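Long-range contacts in pectinesterase 1 (Solanum lycopersicum, PDB 1XG2), which hydrolyses the methyl esters of pectin to release methanol and may prepare fruit cell walls for softening during ripening: residues Thr133-Ser138 with Phe154-Ala159; Met180-Gly185 with Ser227-Met232; Gly185-Asn190 with Pro222-Ser227; Thr217-Pro222 with Tyr259-Asn264; Lys255-Gly260 with Val275-Tyr280. All blocks are in the same frame, centred on the assembly; numbering follows the deposited sequence.

Contact 1 (Thr133-Ser138 with Phe154-Ala159); sequences TLYAHS and FIFGNA
Phe-154 opens the pairing of two neighbouring coils of a right-handed parallel beta-helix, its carbonyl O taking the amide N of Leu-134 at 2.8 Å while its CB lies beside Thr-133. Ile-155 pairs with Leu-134 in parallel register, CD2 of Leu-134 reaching its CG1. At Phe-156 the amide N meets Leu-134 O at 3.0 Å and 168°. The Phe-156 ring, swung between its own backbone N and carbonyl carbon (chi1 76°), lies in an offset stack on Tyr-135, centroids 4.2 Å apart and planes at 23°. Replacing Tyr-135 by an alanine would probably leave that phenyl without its stacking partner and free to shift beside Asp-132, the predicted proton donor. Gly-157 passes where a CB would strike Ala-136 O. Asn-158 gives its amide N to His-137 O, while its side-chain ND2 bonds Asp-110 of the inhibitor chain. At Ala-159 the amide N reaches Ala-136 O from above the carbonyl plane, and its CB sits 4.0 Å from Ala-136 CB.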
# COMPACT_ATOMS: atom_id res chain seq x y z
N THR A 133 10.16 -4.33 -4.26
CA THR A 133 10.58 -4.69 -2.90
C THR A 133 9.49 -4.55 -1.84
O THR A 133 9.25 -5.47 -1.07
CB THR A 133 11.76 -3.80 -2.50
OG1 THR A 133 12.89 -4.10 -3.31
CG2 THR A 133 12.20 -4.10 -1.08
N LEU A 134 8.85 -3.37 -1.81
CA LEU A 134 7.93 -2.99 -0.74
C LEU A 134 6.57 -2.64 -1.31
O LEU A 134 6.39 -1.59 -1.95
CB LEU A 134 8.49 -1.82 0.07
CG LEU A 134 7.57 -1.25 1.15
CD1 LEU A 134 7.24 -2.34 2.17
CD2 LEU A 134 8.18 -0.05 1.84
N TYR A 135 5.61 -3.53 -1.07
CA TYR A 135 4.23 -3.36 -1.48
C TYR A 135 3.45 -2.74 -0.33
O TYR A 135 2.86 -3.46 0.49
CB TYR A 135 3.64 -4.74 -1.85
CG TYR A 135 2.44 -4.76 -2.77
CD1 TYR A 135 1.72 -3.62 -3.07
CD2 TYR A 135 2.06 -5.96 -3.37
CE1 TYR A 135 0.62 -3.66 -3.93
CE2 TYR A 135 0.98 -6.02 -4.23
CZ TYR A 135 0.27 -4.88 -4.51
OH TYR A 135 -0.80 -4.99 -5.37
N ALA A 136 3.49 -1.41 -0.25
CA ALA A 136 2.69 -0.66 0.68
C ALA A 136 1.33 -0.54 0.03
O ALA A 136 1.04 0.45 -0.65
CB ALA A 136 3.32 0.70 0.93
N HIS A 137 0.54 -1.58 0.23
CA HIS A 137 -0.64 -1.91 -0.57
C HIS A 137 -1.81 -0.96 -0.32
O HIS A 137 -2.39 -0.39 -1.24
CB HIS A 137 -1.05 -3.37 -0.30
CG HIS A 137 -2.27 -3.81 -1.04
ND1 HIS A 137 -3.53 -3.38 -0.72
CD2 HIS A 137 -2.42 -4.64 -2.09
CE1 HIS A 137 -4.41 -3.90 -1.56
NE2 HIS A 137 -3.76 -4.68 -2.40
N SER A 138 -2.16 -0.79 0.95
CA SER A 138 -3.35 -0.05 1.32
C SER A 138 -3.28 0.25 2.79
O SER A 138 -2.42 -0.28 3.50
CB SER A 138 -4.62 -0.84 0.99
OG SER A 138 -4.56 -2.14 1.54
N PHE A 154 10.33 0.10 -6.42
CA PHE A 154 10.61 -0.64 -5.19
C PHE A 154 9.77 -0.20 -3.98
O PHE A 154 9.71 -0.91 -2.96
CB PHE A 154 12.12 -0.83 -4.94
CG PHE A 154 12.90 0.40 -4.49
CD1 PHE A 154 12.96 0.73 -3.15
CD2 PHE A 154 13.72 1.09 -5.37
CE1 PHE A 154 13.73 1.79 -2.71
CE2 PHE A 154 14.52 2.14 -4.94
CZ PHE A 154 14.51 2.49 -3.59
N ILE A 155 9.06 0.92 -4.12
CA ILE A 155 7.99 1.27 -3.19
C ILE A 155 6.74 1.52 -3.99
O ILE A 155 6.64 2.53 -4.70
CB ILE A 155 8.34 2.51 -2.35
CG1 ILE A 155 9.62 2.28 -1.57
CG2 ILE A 155 7.20 2.82 -1.38
CD1 ILE A 155 10.15 3.52 -0.89
N PHE A 156 5.77 0.61 -3.90
CA PHE A 156 4.61 0.67 -4.77
C PHE A 156 3.34 0.25 -4.06
O PHE A 156 3.39 -0.39 -3.02
CB PHE A 156 4.84 -0.18 -6.03
CG PHE A 156 4.72 -1.66 -5.79
CD1 PHE A 156 3.62 -2.37 -6.28
CD2 PHE A 156 5.68 -2.33 -5.07
CE1 PHE A 156 3.49 -3.73 -6.05
CE2 PHE A 156 5.56 -3.70 -4.85
CZ PHE A 156 4.46 -4.40 -5.35
N GLY A 157 2.19 0.62 -4.63
CA GLY A 157 0.90 0.34 -4.03
C GLY A 157 0.07 1.61 -3.86
O GLY A 157 0.33 2.61 -4.51
N ASN A 158 -0.91 1.56 -2.97
CA ASN A 158 -1.83 2.67 -2.79
C ASN A 158 -2.19 2.87 -1.32
O ASN A 158 -3.32 3.24 -1.00
CB ASN A 158 -3.08 2.44 -3.63
CG ASN A 158 -3.95 3.67 -3.75
OD1 ASN A 158 -3.44 4.81 -3.78
ND2 ASN A 158 -5.26 3.47 -3.79
N ALA A 159 -1.21 2.66 -0.44
CA ALA A 159 -1.36 3.04 0.97
C ALA A 159 -1.43 4.55 1.10
O ALA A 159 -1.04 5.27 0.19
CB ALA A 159 -0.18 2.52 1.80

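Contact 2 (Met180-Gly185 with Ser227-Met232); sequences MVTAQG and SRTVVM
Ser-227 OG donates to the backbone carbonyl O of Gln-184 at 2.7 Å, the one clear direct hydrogen bond between strand 179-184 and the residue just ahead of strand 228-232. The hydroxyl stands anti to the serine's own backbone N (chi1 -166°) and approaches 30° off the carbonyl plane. Beside it the aliphatic part of Gln-184 slides past Thr-229 in the opposite sense: CB lies 3.1 Å from Thr-229 OG1, and CG is 3.3 Å from Arg-228 O. Farther along, Thr-182 and Thr-229 meet tip to tip, with Thr-182 OG1 3.7 Å from Thr-229 CG2.

Between the two threonines sits a water. It donates to Thr-182 OG1 at 2.8 Å, accepts from Gln-184 N at 3.0 Å, and bonds Thr-229 OG1 at 3.0 Å. Shortening Gln-184 to an alanine would probably open a gap beside Thr-229 OG1 and Arg-228 O, where CG now packs.

The next shell fixes the hydroxyls: Ser-227 OG also bonds Tyr-259 OH, and Thr-182 OG1 bonds Leu-219 O. The strands belong to different sheets of the beta-helix and face each other across its interior. In this buried setting, hydroxyls, main-chain groups and one water bond to one another, so the two walls are joined by polar bonds as well as by side-chain contacts.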
# COMPACT_ATOMS: atom_id res chain seq x y z
N MET A 180 13.19 2.94 -10.36
CA MET A 180 12.11 3.83 -9.94
C MET A 180 11.90 3.60 -8.45
O MET A 180 11.48 2.51 -8.05
CB MET A 180 10.81 3.52 -10.68
CG MET A 180 10.94 3.33 -12.16
SD MET A 180 11.02 4.91 -12.98
CE MET A 180 11.77 4.40 -14.53
N VAL A 181 12.17 4.63 -7.66
CA VAL A 181 11.99 4.55 -6.20
C VAL A 181 10.54 4.27 -5.86
O VAL A 181 10.25 3.40 -5.04
CB VAL A 181 12.43 5.83 -5.48
CG1 VAL A 181 12.21 5.72 -3.96
CG2 VAL A 181 13.91 6.11 -5.76
N THR A 182 9.63 4.98 -6.52
CA THR A 182 8.18 4.77 -6.31
C THR A 182 7.43 4.44 -7.59
O THR A 182 7.83 4.82 -8.68
CB THR A 182 7.50 5.99 -5.65
OG1 THR A 182 7.56 7.14 -6.51
CG2 THR A 182 8.20 6.40 -4.38
N ALA A 183 6.34 3.69 -7.42
CA ALA A 183 5.33 3.51 -8.45
C ALA A 183 3.99 3.55 -7.72
O ALA A 183 3.41 2.53 -7.36
CB ALA A 183 5.51 2.19 -9.17
N GLN A 184 3.52 4.77 -7.46
CA GLN A 184 2.34 4.97 -6.62
C GLN A 184 1.10 4.70 -7.47
O GLN A 184 0.98 5.21 -8.57
CB GLN A 184 2.35 6.39 -6.05
CG GLN A 184 1.63 6.53 -4.71
CD GLN A 184 0.12 6.42 -4.84
OE1 GLN A 184 -0.56 5.89 -3.94
NE2 GLN A 184 -0.41 6.89 -5.95
N GLY A 185 0.18 3.90 -6.94
CA GLY A 185 -0.92 3.35 -7.71
C GLY A 185 -2.31 3.83 -7.32
O GLY A 185 -3.24 3.02 -7.29
N SER A 227 -1.67 8.75 -9.68
CA SER A 227 -0.45 8.54 -8.90
C SER A 227 -0.15 9.80 -8.11
O SER A 227 -0.21 10.90 -8.64
CB SER A 227 0.73 8.21 -9.83
OG SER A 227 1.84 7.69 -9.13
N ARG A 228 0.16 9.64 -6.83
CA ARG A 228 0.37 10.79 -5.96
C ARG A 228 1.52 10.55 -5.00
O ARG A 228 1.41 9.74 -4.09
CB ARG A 228 -0.89 11.14 -5.20
CG ARG A 228 -0.73 12.35 -4.30
CD ARG A 228 -2.00 13.11 -4.04
NE ARG A 228 -2.81 12.38 -3.08
CZ ARG A 228 -3.53 12.93 -2.13
NH1 ARG A 228 -3.60 14.25 -2.00
NH2 ARG A 228 -4.22 12.16 -1.30
N THR A 229 2.61 11.28 -5.21
CA THR A 229 3.85 11.09 -4.51
C THR A 229 4.52 12.43 -4.27
O THR A 229 4.58 13.27 -5.17
CB THR A 229 4.77 10.19 -5.34
OG1 THR A 229 4.14 8.92 -5.56
CG2 THR A 229 6.07 9.88 -4.61
N VAL A 230 5.01 12.64 -3.05
CA VAL A 230 5.75 13.84 -2.71
C VAL A 230 7.00 13.47 -1.96
O VAL A 230 6.99 12.61 -1.07
CB VAL A 230 4.92 14.81 -1.87
CG1 VAL A 230 5.78 15.97 -1.38
CG2 VAL A 230 3.76 15.33 -2.68
N VAL A 231 8.09 14.10 -2.36
CA VAL A 231 9.38 13.89 -1.74
C VAL A 231 9.79 15.25 -1.15
O VAL A 231 9.93 16.21 -1.90
CB VAL A 231 10.43 13.45 -2.76
CG1 VAL A 231 11.81 13.34 -2.09
CG2 VAL A 231 10.03 12.12 -3.41
N MET A 232 9.94 15.33 0.16
CA MET A 232 10.23 16.61 0.80
C MET A 232 11.25 16.57 1.93
O MET A 232 11.41 15.56 2.61
CB MET A 232 8.93 17.29 1.26
CG MET A 232 8.09 16.55 2.23
SD MET A 232 6.41 17.30 2.33
CE MET A 232 5.79 16.32 3.65
O HOH W 1 5.13 7.25 -7.86

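Contact 3 (Gly185-Asn190 with Pro222-Ser227); sequences GRTDPN and PWKEYS
Arg-186 lies along the backbone of Tyr-226 where two loops that leave coils of the beta-helix come together, the second of them folded into a type I turn from Lys-224 to Ser-227. Its CB is 3.3 Å from Tyr-226 O, and CG and CD follow past the same oxygen. The chain then bends at chi3, which brings NE round to donate to Tyr-226 O at 3.0 Å and 175°, the oxygen lying almost in the guanidinium plane. NH1 bonds Gln-191 O, and NH2 donates to a water at 2.9 Å. The Arg-186 carbonyl O in turn receives a weak bond from Tyr-226 N, and the two residues thus grip each other in both directions.

The Tyr-226 ring stands steeply to the guanidinium, the planes 75° apart. A second water ties Thr-187 O to Glu-225 OE2.

Trp-223, a substrate-binding residue by similarity, packs its CE3 against Gly-185 CA, at a spot where any CB would clash. Lys-224 lays its CG on the same glycine and runs alongside Thr-187, before its NZ makes a salt bridge with Asp-117 of the inhibitor chain. At the outer end of the contact, Pro-189 CD sits 3.7 Å from the Tyr-226 ring centroid, only 7° off the ring normal, a CH-pi contact squarely over the face.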
# COMPACT_ATOMS: atom_id res chain seq x y z
N GLY A 185 0.18 3.90 -6.94
CA GLY A 185 -0.92 3.35 -7.71
C GLY A 185 -2.31 3.83 -7.32
O GLY A 185 -3.24 3.02 -7.29
N ARG A 186 -2.47 5.12 -7.03
CA ARG A 186 -3.80 5.70 -6.79
C ARG A 186 -4.56 5.83 -8.11
O ARG A 186 -4.14 6.55 -9.01
CB ARG A 186 -3.73 7.07 -6.10
CG ARG A 186 -5.11 7.62 -5.74
CD ARG A 186 -5.10 8.90 -4.92
NE ARG A 186 -4.80 10.05 -5.76
CZ ARG A 186 -5.25 11.29 -5.58
NH1 ARG A 186 -6.02 11.60 -4.55
NH2 ARG A 186 -4.93 12.25 -6.45
N THR A 187 -5.69 5.14 -8.18
CA THR A 187 -6.47 4.98 -9.39
C THR A 187 -7.55 6.06 -9.50
O THR A 187 -8.03 6.37 -10.59
CB THR A 187 -7.13 3.58 -9.33
OG1 THR A 187 -6.11 2.58 -9.53
CG2 THR A 187 -8.09 3.36 -10.47
N ASP A 188 -7.91 6.64 -8.36
CA ASP A 188 -9.16 7.36 -8.21
C ASP A 188 -8.88 8.59 -7.32
O ASP A 188 -8.34 8.45 -6.24
CB ASP A 188 -10.14 6.37 -7.59
CG ASP A 188 -11.51 6.94 -7.27
OD1 ASP A 188 -11.75 8.17 -7.27
OD2 ASP A 188 -12.43 6.16 -6.97
N PRO A 189 -9.23 9.78 -7.80
CA PRO A 189 -8.93 11.01 -7.09
C PRO A 189 -9.74 11.23 -5.80
O PRO A 189 -9.41 12.13 -5.05
CB PRO A 189 -9.26 12.08 -8.12
CG PRO A 189 -10.29 11.50 -8.93
CD PRO A 189 -9.96 10.05 -9.05
N ASN A 190 -10.76 10.41 -5.57
CA ASN A 190 -11.54 10.46 -4.34
C ASN A 190 -10.86 9.69 -3.20
O ASN A 190 -11.28 9.79 -2.05
CB ASN A 190 -12.96 9.92 -4.55
CG ASN A 190 -13.70 10.60 -5.71
OD1 ASN A 190 -14.25 9.93 -6.60
ND2 ASN A 190 -13.73 11.92 -5.70
N PRO A 222 4.19 6.88 -12.88
CA PRO A 222 2.75 6.73 -12.57
C PRO A 222 2.12 5.42 -13.00
O PRO A 222 1.58 5.29 -14.09
CB PRO A 222 2.13 7.93 -13.28
CG PRO A 222 3.04 8.18 -14.47
CD PRO A 222 4.42 7.80 -14.02
N TRP A 223 2.18 4.44 -12.10
CA TRP A 223 1.58 3.12 -12.31
C TRP A 223 0.10 3.30 -12.62
O TRP A 223 -0.43 2.64 -13.52
CB TRP A 223 1.78 2.26 -11.06
CG TRP A 223 1.19 0.87 -11.08
CD1 TRP A 223 0.86 0.13 -12.16
CD2 TRP A 223 0.89 0.06 -9.93
NE1 TRP A 223 0.36 -1.09 -11.77
CE2 TRP A 223 0.37 -1.16 -10.39
CE3 TRP A 223 0.99 0.25 -8.55
CZ2 TRP A 223 -0.05 -2.18 -9.54
CZ3 TRP A 223 0.58 -0.76 -7.69
CH2 TRP A 223 0.07 -1.96 -8.19
N LYS A 224 -0.54 4.21 -11.89
CA LYS A 224 -1.97 4.47 -12.09
C LYS A 224 -2.24 5.93 -12.33
O LYS A 224 -1.38 6.78 -12.11
CB LYS A 224 -2.80 3.94 -10.91
CG LYS A 224 -2.62 2.44 -10.66
CD LYS A 224 -3.29 1.62 -11.76
CE LYS A 224 -2.91 0.16 -11.70
NZ LYS A 224 -3.83 -0.60 -10.84
N GLU A 225 -3.46 6.22 -12.77
CA GLU A 225 -3.79 7.49 -13.41
C GLU A 225 -3.67 8.70 -12.48
O GLU A 225 -3.28 9.79 -12.91
CB GLU A 225 -5.20 7.40 -13.99
CG GLU A 225 -5.54 8.48 -15.00
CD GLU A 225 -6.98 8.36 -15.53
OE1 GLU A 225 -7.40 9.24 -16.31
OE2 GLU A 225 -7.67 7.38 -15.17
N TYR A 226 -4.02 8.48 -11.21
CA TYR A 226 -3.92 9.52 -10.19
C TYR A 226 -2.79 9.28 -9.19
O TYR A 226 -2.92 9.62 -8.01
CB TYR A 226 -5.27 9.68 -9.51
CG TYR A 226 -6.29 10.26 -10.47
CD1 TYR A 226 -6.98 9.45 -11.36
CD2 TYR A 226 -6.50 11.63 -10.54
CE1 TYR A 226 -7.90 10.00 -12.28
CE2 TYR A 226 -7.41 12.18 -11.44
CZ TYR A 226 -8.10 11.36 -12.30
OH TYR A 226 -8.99 11.91 -13.19
N SER A 227 -1.67 8.75 -9.68
CA SER A 227 -0.45 8.54 -8.90
C SER A 227 -0.15 9.80 -8.11
O SER A 227 -0.21 10.90 -8.64
CB SER A 227 0.73 8.21 -9.83
OG SER A 227 1.84 7.69 -9.13
O HOH W 2 -2.96 12.68 -8.52
O HOH W 3 -7.76 5.46 -13.28

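Contact 4 (Thr217-Pro222 with Tyr259-Asn264); sequences TYLGRP and YGEFMN
Polar contact centres on Tyr-259, whose hydroxyl is pushed up against the peptide that joins Arg-221 to Pro-222. Its OH lies 3.0 Å from Arg-221 C and 3.1 Å from Pro-222 N, a nitrogen with no hydrogen to give; Arg-221 O is 3.1 Å away. The hydroxyl has a definite partner in Ser-227 OG. With CG of Tyr-259 opposite its own carbonyl carbon (chi1 -75°), the ring reaches across the interior and presents its hydroxyl edge to the peptide.

Carbon contacts surround this hydroxyl. The side chains of Pro-222 and Tyr-259 cross at about a right angle, Pro-222 CB being 3.6 Å from Tyr-259 OH; the apolar pair is Pro-222 CD with Tyr-259 CE2, at 4.3 Å. Gly-220 passes near the CE2 side of the ring. Farther along the strands Leu-219 crosses Glu-261 obliquely, its CD1 methyl lying 3.7 Å from the carboxylate oxygen Glu-261 OE1.

That methyl contact leaves the charge of the buried carboxylate to other groups: OE2 forms a salt bridge with Arg-274 NE and hydrogen bonds with Trp-245 NE1 and Tyr-280 OH. Such a set of partners would be expected to favour the ionised form.

Arg-221 turns its CB away from Tyr-259, and its NE forms a salt bridge with Asp-153, the predicted nucleophile. Tyr-259 thus packs, from the interior of the pectinesterase beta-helix, against the backbone that carries Arg-221, a substrate-binding residue by similarity.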
# COMPACT_ATOMS: atom_id res chain seq x y z
N THR A 217 18.08 6.42 -12.27
CA THR A 217 17.15 6.25 -11.17
C THR A 217 16.21 7.44 -11.15
O THR A 217 16.66 8.58 -11.16
CB THR A 217 17.90 6.15 -9.84
OG1 THR A 217 18.72 4.97 -9.82
CG2 THR A 217 16.95 5.97 -8.68
N TYR A 218 14.92 7.16 -11.13
CA TYR A 218 13.92 8.21 -11.02
C TYR A 218 13.21 8.08 -9.68
O TYR A 218 13.16 7.01 -9.10
CB TYR A 218 12.90 8.09 -12.14
CG TYR A 218 13.48 8.21 -13.55
CD1 TYR A 218 14.01 7.11 -14.18
CD2 TYR A 218 13.48 9.43 -14.23
CE1 TYR A 218 14.53 7.20 -15.47
CE2 TYR A 218 14.00 9.54 -15.52
CZ TYR A 218 14.53 8.41 -16.13
OH TYR A 218 15.04 8.47 -17.41
N LEU A 219 12.65 9.18 -9.22
CA LEU A 219 11.86 9.22 -8.00
C LEU A 219 10.57 8.43 -8.11
O LEU A 219 10.10 7.85 -7.13
CB LEU A 219 11.57 10.67 -7.61
CG LEU A 219 12.79 11.51 -7.25
CD1 LEU A 219 12.41 13.00 -7.13
CD2 LEU A 219 13.46 10.99 -5.98
N GLY A 220 9.98 8.41 -9.30
CA GLY A 220 8.80 7.61 -9.54
C GLY A 220 8.30 7.62 -10.97
O GLY A 220 8.78 8.39 -11.81
N ARG A 221 7.36 6.72 -11.24
CA ARG A 221 6.59 6.69 -12.47
C ARG A 221 5.14 6.34 -12.12
O ARG A 221 4.89 5.64 -11.13
CB ARG A 221 7.19 5.71 -13.49
CG ARG A 221 7.33 4.27 -13.03
CD ARG A 221 7.91 3.36 -14.10
NE ARG A 221 7.88 1.96 -13.74
CZ ARG A 221 7.97 0.96 -14.61
NH1 ARG A 221 8.11 1.19 -15.92
NH2 ARG A 221 7.90 -0.28 -14.19
N PRO A 222 4.19 6.88 -12.88
CA PRO A 222 2.75 6.73 -12.57
C PRO A 222 2.12 5.42 -13.00
O PRO A 222 1.58 5.29 -14.09
CB PRO A 222 2.13 7.93 -13.28
CG PRO A 222 3.04 8.18 -14.47
CD PRO A 222 4.42 7.80 -14.02
N TYR A 259 2.84 14.81 -8.51
CA TYR A 259 4.17 14.56 -8.02
C TYR A 259 4.76 15.89 -7.56
O TYR A 259 4.78 16.86 -8.32
CB TYR A 259 5.04 13.94 -9.12
CG TYR A 259 4.77 12.48 -9.41
CD1 TYR A 259 3.95 11.70 -8.60
CD2 TYR A 259 5.33 11.87 -10.53
CE1 TYR A 259 3.70 10.37 -8.88
CE2 TYR A 259 5.12 10.52 -10.82
CZ TYR A 259 4.29 9.78 -9.99
OH TYR A 259 4.07 8.47 -10.28
N GLY A 260 5.21 15.94 -6.32
CA GLY A 260 5.72 17.17 -5.76
C GLY A 260 7.07 17.00 -5.11
O GLY A 260 7.38 15.92 -4.60
N GLU A 261 7.86 18.07 -5.15
CA GLU A 261 9.10 18.16 -4.40
C GLU A 261 9.14 19.47 -3.61
O GLU A 261 8.84 20.54 -4.16
CB GLU A 261 10.31 18.07 -5.33
CG GLU A 261 10.51 16.68 -5.92
CD GLU A 261 11.60 16.65 -6.99
OE1 GLU A 261 12.78 16.66 -6.61
OE2 GLU A 261 11.26 16.61 -8.19
N PHE A 262 9.48 19.38 -2.33
CA PHE A 262 9.50 20.51 -1.40
C PHE A 262 10.78 20.49 -0.58
O PHE A 262 11.00 19.59 0.21
CB PHE A 262 8.29 20.44 -0.46
CG PHE A 262 8.25 21.48 0.63
CD1 PHE A 262 7.94 22.80 0.33
CD2 PHE A 262 8.47 21.14 1.95
CE1 PHE A 262 7.87 23.77 1.34
CE2 PHE A 262 8.40 22.09 2.97
CZ PHE A 262 8.09 23.41 2.66
N MET A 263 11.63 21.49 -0.78
CA MET A 263 12.78 21.78 0.09
C MET A 263 13.74 20.58 0.24
O MET A 263 14.29 20.32 1.30
CB MET A 263 12.25 22.19 1.46
CG MET A 263 11.42 23.48 1.40
SD MET A 263 12.40 24.89 0.86
CE MET A 263 11.06 26.09 0.76
N ASN A 264 13.98 19.87 -0.85
CA ASN A 264 15.02 18.83 -0.86
C ASN A 264 16.42 19.44 -1.00
O ASN A 264 16.58 20.60 -1.37
CB ASN A 264 14.76 17.84 -1.98
CG ASN A 264 13.44 17.12 -1.82
OD1 ASN A 264 13.08 16.72 -0.72
ND2 ASN A 264 12.72 16.96 -2.91

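Contact 5 (Lys255-Gly260 with Val275-Tyr280); sequences KTLYYG and VKWPGY
One backbone hydrogen bond joins the segments: Tyr-259 N donates to Gly-279 O at 3.0 Å and 166°. Weaker CA-H...O contacts flank it, from Tyr-258 CA to the same oxygen and from Tyr-280 CA to Tyr-259 O at 3.4 Å. Gly-279 is pressed so close to Leu-257 O, 3.2 Å from its CA, that a CB would clash.

Apolar packing gathers round Trp-277. Leu-257, with CG in the cramped site between backbone N and carbonyl carbon (chi1 64°), sends CD2 to Trp-277 CE3 at 3.8 Å, the two side chains crossing at about a right angle; its CD1 rests over a face of the Tyr-259 ring. Tyr-259 CD2 comes to the indole edge, 3.9 Å from CZ3. Nearer the surface, Lys-255 CG touches Pro-278 CG.

Within the second segment a type I turn, closed by Tyr-280 N to Trp-277 O, delivers Tyr-280 into parallel register with Tyr-259: the start of the last strand pairing in this sheet of the beta-helix.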
# COMPACT_ATOMS: atom_id res chain seq x y z
N LYS A 255 -1.18 14.47 -16.80
CA LYS A 255 -2.00 15.60 -16.37
C LYS A 255 -2.72 15.37 -15.04
O LYS A 255 -3.12 16.33 -14.39
CB LYS A 255 -3.06 15.91 -17.43
CG LYS A 255 -2.51 16.34 -18.80
CD LYS A 255 -3.69 16.58 -19.79
CE LYS A 255 -3.26 17.33 -21.05
NZ LYS A 255 -4.02 16.87 -22.24
N THR A 256 -2.92 14.10 -14.66
CA THR A 256 -3.76 13.75 -13.50
C THR A 256 -2.97 13.27 -12.27
O THR A 256 -3.49 13.28 -11.16
CB THR A 256 -4.78 12.67 -13.89
OG1 THR A 256 -4.12 11.62 -14.62
CG2 THR A 256 -5.83 13.23 -14.87
N LEU A 257 -1.73 12.83 -12.48
CA LEU A 257 -0.85 12.52 -11.35
C LEU A 257 -0.55 13.81 -10.59
O LEU A 257 -0.72 14.93 -11.11
CB LEU A 257 0.44 11.82 -11.84
CG LEU A 257 1.39 12.61 -12.75
CD1 LEU A 257 2.27 13.55 -11.96
CD2 LEU A 257 2.24 11.66 -13.57
N TYR A 258 -0.10 13.67 -9.35
CA TYR A 258 0.43 14.77 -8.56
C TYR A 258 1.74 14.32 -7.94
O TYR A 258 1.75 13.55 -6.97
CB TYR A 258 -0.54 15.19 -7.44
CG TYR A 258 -0.06 16.41 -6.68
CD1 TYR A 258 0.80 16.29 -5.58
CD2 TYR A 258 -0.48 17.68 -7.04
CE1 TYR A 258 1.24 17.41 -4.88
CE2 TYR A 258 -0.04 18.81 -6.34
CZ TYR A 258 0.81 18.67 -5.26
OH TYR A 258 1.25 19.77 -4.58
N TYR A 259 2.84 14.81 -8.51
CA TYR A 259 4.17 14.56 -8.02
C TYR A 259 4.76 15.89 -7.56
O TYR A 259 4.78 16.86 -8.32
CB TYR A 259 5.04 13.94 -9.12
CG TYR A 259 4.77 12.48 -9.41
CD1 TYR A 259 3.95 11.70 -8.60
CD2 TYR A 259 5.33 11.87 -10.53
CE1 TYR A 259 3.70 10.37 -8.88
CE2 TYR A 259 5.12 10.52 -10.82
CZ TYR A 259 4.29 9.78 -9.99
OH TYR A 259 4.07 8.47 -10.28
N GLY A 260 5.21 15.94 -6.32
CA GLY A 260 5.72 17.17 -5.76
C GLY A 260 7.07 17.00 -5.11
O GLY A 260 7.38 15.92 -4.60
N VAL A 275 10.90 17.16 -15.54
CA VAL A 275 9.78 17.05 -16.45
C VAL A 275 8.87 18.27 -16.30
O VAL A 275 8.80 18.88 -15.23
CB VAL A 275 8.96 15.75 -16.20
CG1 VAL A 275 9.76 14.52 -16.59
CG2 VAL A 275 8.47 15.66 -14.74
N LYS A 276 8.16 18.60 -17.37
CA LYS A 276 7.28 19.76 -17.38
C LYS A 276 5.81 19.34 -17.36
O LYS A 276 4.92 20.10 -17.76
CB LYS A 276 7.59 20.62 -18.62
CG LYS A 276 8.96 21.29 -18.56
CD LYS A 276 9.23 22.07 -19.86
CE LYS A 276 10.64 22.71 -19.88
NZ LYS A 276 11.10 23.23 -18.56
N TRP A 277 5.56 18.14 -16.86
CA TRP A 277 4.20 17.59 -16.84
C TRP A 277 3.32 18.52 -16.01
O TRP A 277 3.76 19.04 -15.00
CB TRP A 277 4.18 16.22 -16.16
CG TRP A 277 5.09 15.19 -16.69
CD1 TRP A 277 5.65 15.13 -17.93
CD2 TRP A 277 5.54 14.04 -15.98
NE1 TRP A 277 6.43 14.00 -18.03
CE2 TRP A 277 6.37 13.31 -16.85
CE3 TRP A 277 5.30 13.53 -14.69
CZ2 TRP A 277 6.97 12.10 -16.47
CZ3 TRP A 277 5.90 12.34 -14.32
CH2 TRP A 277 6.72 11.65 -15.20
N PRO A 278 2.08 18.74 -16.44
CA PRO A 278 1.12 19.51 -15.64
C PRO A 278 0.99 18.98 -14.22
O PRO A 278 0.83 19.76 -13.28
CB PRO A 278 -0.20 19.34 -16.41
CG PRO A 278 0.21 19.09 -17.82
CD PRO A 278 1.48 18.29 -17.72
N GLY A 279 1.09 17.66 -14.07
CA GLY A 279 0.98 17.02 -12.77
C GLY A 279 2.20 17.09 -11.88
O GLY A 279 2.11 16.68 -10.72
N TYR A 280 3.33 17.57 -12.41
CA TYR A 280 4.54 17.76 -11.61
C TYR A 280 4.62 19.18 -11.04
O TYR A 280 4.45 20.16 -11.76
CB TYR A 280 5.82 17.48 -12.42
CG TYR A 280 7.03 17.84 -11.61
CD1 TYR A 280 7.37 17.11 -10.48
CD2 TYR A 280 7.81 18.95 -11.92
CE1 TYR A 280 8.47 17.45 -9.68
CE2 TYR A 280 8.91 19.30 -11.14
CZ TYR A 280 9.24 18.55 -10.03
OH TYR A 280 10.32 18.90 -9.26

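Overall arrangement
Along the right-handed parallel beta-helix the contacts run from its middle toward the C-terminal end. Contact 1 joins adjacent coils in the sheet that also holds strands 179-184 and 217-220; contact 5 joins strand 258-262 to the next coil, in another sheet. Contacts 2 and 4, centres about 6 Å apart, span the interior between these two sheets, and their segments alternate in sequence. Contact 3, nested inside the loop closed by contact 2, ties the loops that follow strands 179-184 and 217-220 and meets the inhibitor, as contact 1 does. Contacts 4 and 5 share Tyr-259 and Gly-260. Contacts 1 and 5 lie about 20 Å apart, centre to centre. Contacts 3 and 4 hold Trp-223 and Arg-221, substrate-binding by similarity; contact 1 lies beside Asp-132, the predicted proton donor.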